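Local coordinates for calcium binding protein (Fasciola hepatica, PDB 5FX0), which probably binds calcium ions as a full-length protein, of which this chain is the dynein light chain-like domain, a dimer in the crystal, at residues Y76-S81 and I96-R101. Residues are numbered along the deposited sequence; the frame is centred on the assembly and turned at random.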
# COMPACT_ATOMS: atom_id res chain seq x y z
N TYR A 76 -0.29 -7.17 5.02
CA TYR A 76 -0.70 -6.57 3.74
C TYR A 76 -0.70 -7.64 2.67
O TYR A 76 0.02 -8.62 2.78
CB TYR A 76 0.22 -5.39 3.35
CG TYR A 76 1.59 -5.85 2.98
CD1 TYR A 76 2.55 -6.08 3.95
CD2 TYR A 76 1.91 -6.14 1.67
CE1 TYR A 76 3.81 -6.55 3.61
CE2 TYR A 76 3.17 -6.61 1.32
CZ TYR A 76 4.11 -6.81 2.30
OH TYR A 76 5.34 -7.28 1.95
N TRP A 77 -1.53 -7.40 1.66
CA TRP A 77 -1.67 -8.21 0.46
C TRP A 77 -1.85 -7.20 -0.66
O TRP A 77 -2.69 -6.31 -0.55
CB TRP A 77 -2.91 -9.11 0.58
CG TRP A 77 -2.88 -9.94 1.81
CD1 TRP A 77 -2.34 -11.19 1.94
CD2 TRP A 77 -3.34 -9.56 3.12
NE1 TRP A 77 -2.47 -11.62 3.24
CE2 TRP A 77 -3.07 -10.64 3.98
CE3 TRP A 77 -3.94 -8.40 3.64
CZ2 TRP A 77 -3.38 -10.61 5.34
CZ3 TRP A 77 -4.26 -8.38 4.99
CH2 TRP A 77 -3.97 -9.48 5.82
N MET A 78 -1.07 -7.29 -1.73
CA MET A 78 -1.09 -6.26 -2.78
C MET A 78 -1.14 -6.84 -4.19
O MET A 78 -0.88 -8.05 -4.40
CB MET A 78 0.09 -5.31 -2.63
CG MET A 78 1.47 -5.92 -2.85
SD MET A 78 2.71 -4.65 -3.19
CE MET A 78 3.86 -5.55 -4.24
N HIS A 79 -1.50 -5.97 -5.12
CA HIS A 79 -1.43 -6.25 -6.56
C HIS A 79 -1.34 -4.95 -7.39
O HIS A 79 -2.11 -4.01 -7.19
CB HIS A 79 -2.62 -7.10 -7.03
CG HIS A 79 -2.39 -7.75 -8.36
ND1 HIS A 79 -1.47 -8.77 -8.55
CD2 HIS A 79 -2.96 -7.54 -9.57
CE1 HIS A 79 -1.48 -9.14 -9.81
NE2 HIS A 79 -2.38 -8.42 -10.45
N PHE A 80 -0.35 -4.91 -8.29
CA PHE A 80 -0.20 -3.87 -9.32
C PHE A 80 -0.18 -4.49 -10.72
O PHE A 80 -0.93 -4.06 -11.60
CB PHE A 80 1.09 -3.06 -9.06
CG PHE A 80 1.61 -2.31 -10.28
CD1 PHE A 80 0.77 -1.57 -11.12
CD2 PHE A 80 2.97 -2.32 -10.57
CE1 PHE A 80 1.27 -0.89 -12.22
CE2 PHE A 80 3.48 -1.64 -11.67
CZ PHE A 80 2.62 -0.92 -12.50
N SER A 81 0.70 -5.47 -10.94
CA SER A 81 0.92 -6.02 -12.28
C SER A 81 1.38 -7.48 -12.28
O SER A 81 2.09 -7.93 -11.37
CB SER A 81 1.96 -5.17 -13.02
OG SER A 81 1.90 -5.40 -14.41
N ILE A 96 7.06 -1.28 7.72
CA ILE A 96 7.21 -2.05 6.49
C ILE A 96 7.14 -1.00 5.41
O ILE A 96 6.22 -0.20 5.40
CB ILE A 96 6.08 -3.08 6.29
CG1 ILE A 96 6.22 -4.23 7.32
CG2 ILE A 96 6.06 -3.63 4.86
CD1 ILE A 96 4.94 -5.03 7.54
N CYS A 97 8.13 -0.99 4.51
CA CYS A 97 8.11 -0.14 3.34
C CYS A 97 7.81 -0.96 2.08
O CYS A 97 8.52 -1.89 1.77
CB CYS A 97 9.45 0.58 3.20
SG CYS A 97 9.51 1.65 1.77
N LEU A 98 6.76 -0.58 1.38
CA LEU A 98 6.45 -1.08 0.06
C LEU A 98 6.72 0.06 -0.93
O LEU A 98 6.14 1.12 -0.81
CB LEU A 98 4.97 -1.49 -0.03
CG LEU A 98 4.42 -2.38 1.08
CD1 LEU A 98 2.94 -2.61 0.81
CD2 LEU A 98 5.16 -3.71 1.20
N ALA A 99 7.59 -0.17 -1.90
CA ALA A 99 7.87 0.81 -2.96
C ALA A 99 7.93 0.09 -4.28
O ALA A 99 8.53 -0.96 -4.38
CB ALA A 99 9.18 1.56 -2.68
N TRP A 100 7.31 0.65 -5.29
CA TRP A 100 7.36 0.06 -6.61
C TRP A 100 7.09 1.10 -7.68
O TRP A 100 6.61 2.20 -7.42
CB TRP A 100 6.37 -1.09 -6.70
CG TRP A 100 4.97 -0.65 -6.69
CD1 TRP A 100 4.19 -0.43 -7.77
CD2 TRP A 100 4.16 -0.38 -5.55
NE1 TRP A 100 2.95 -0.04 -7.39
CE2 TRP A 100 2.89 0.00 -6.02
CE3 TRP A 100 4.37 -0.44 -4.18
CZ2 TRP A 100 1.84 0.34 -5.16
CZ3 TRP A 100 3.33 -0.10 -3.32
CH2 TRP A 100 2.08 0.28 -3.81
N ARG A 101 7.44 0.74 -8.90
CA ARG A 101 7.45 1.67 -9.98
C ARG A 101 6.42 1.26 -11.00
O ARG A 101 6.22 0.07 -11.24
CB ARG A 101 8.83 1.71 -10.61
CG ARG A 101 9.06 2.96 -11.44
CD ARG A 101 9.66 2.67 -12.81
NE ARG A 101 11.05 3.09 -12.86
CZ ARG A 101 12.04 2.43 -13.46
NH1 ARG A 101 11.85 1.26 -14.08
NH2 ARG A 101 13.26 2.96 -13.42
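The hydroxyl OH of Y76, hydrogen-bonded to Q89 on strand 87-92, lies 3.7 Å from CD2 of L98, a methyl that reaches over the phenol ring. L98 CD2 stands 3.8 Å from the centroid of the Y76 ring and 26° off the normal, the geometry of a CH-pi contact displaced toward the rim. The other methyl, L98 CD1, comes to 3.8 Å from Y76 CD2. The tyrosine ring is carried there by a chi1 of 69°, which sets CG between the backbone N and the carbonyl carbon; I96 CG2 meets Y76 CE1 obliquely. Strands 76-79 and 96-101 run parallel with axes 10.8 Å apart, too far for backbone pairing, so side chains bridge two sheet layers. Here strand 95-101 belongs to the chain's own antiparallel sheet, whereas residues 76-79 pair with a strand of the second subunit, the strand exchange characteristic of dynein light chain dimers. Next along, M78 SD lies over the face of the W100 six-membered ring, 4.8 Å from its centroid, a rather distant Met-aromatic contact. F80, less well ordered, lies oblique to the indole's five-membered ring (planes at 36°), and F80 CD2 is 3.6 Å from W100 CD1. F80 CE2 also approaches the backbone O of R101 at 3.3 Å, while Q68 of the second subunit packs on both F80 and W100.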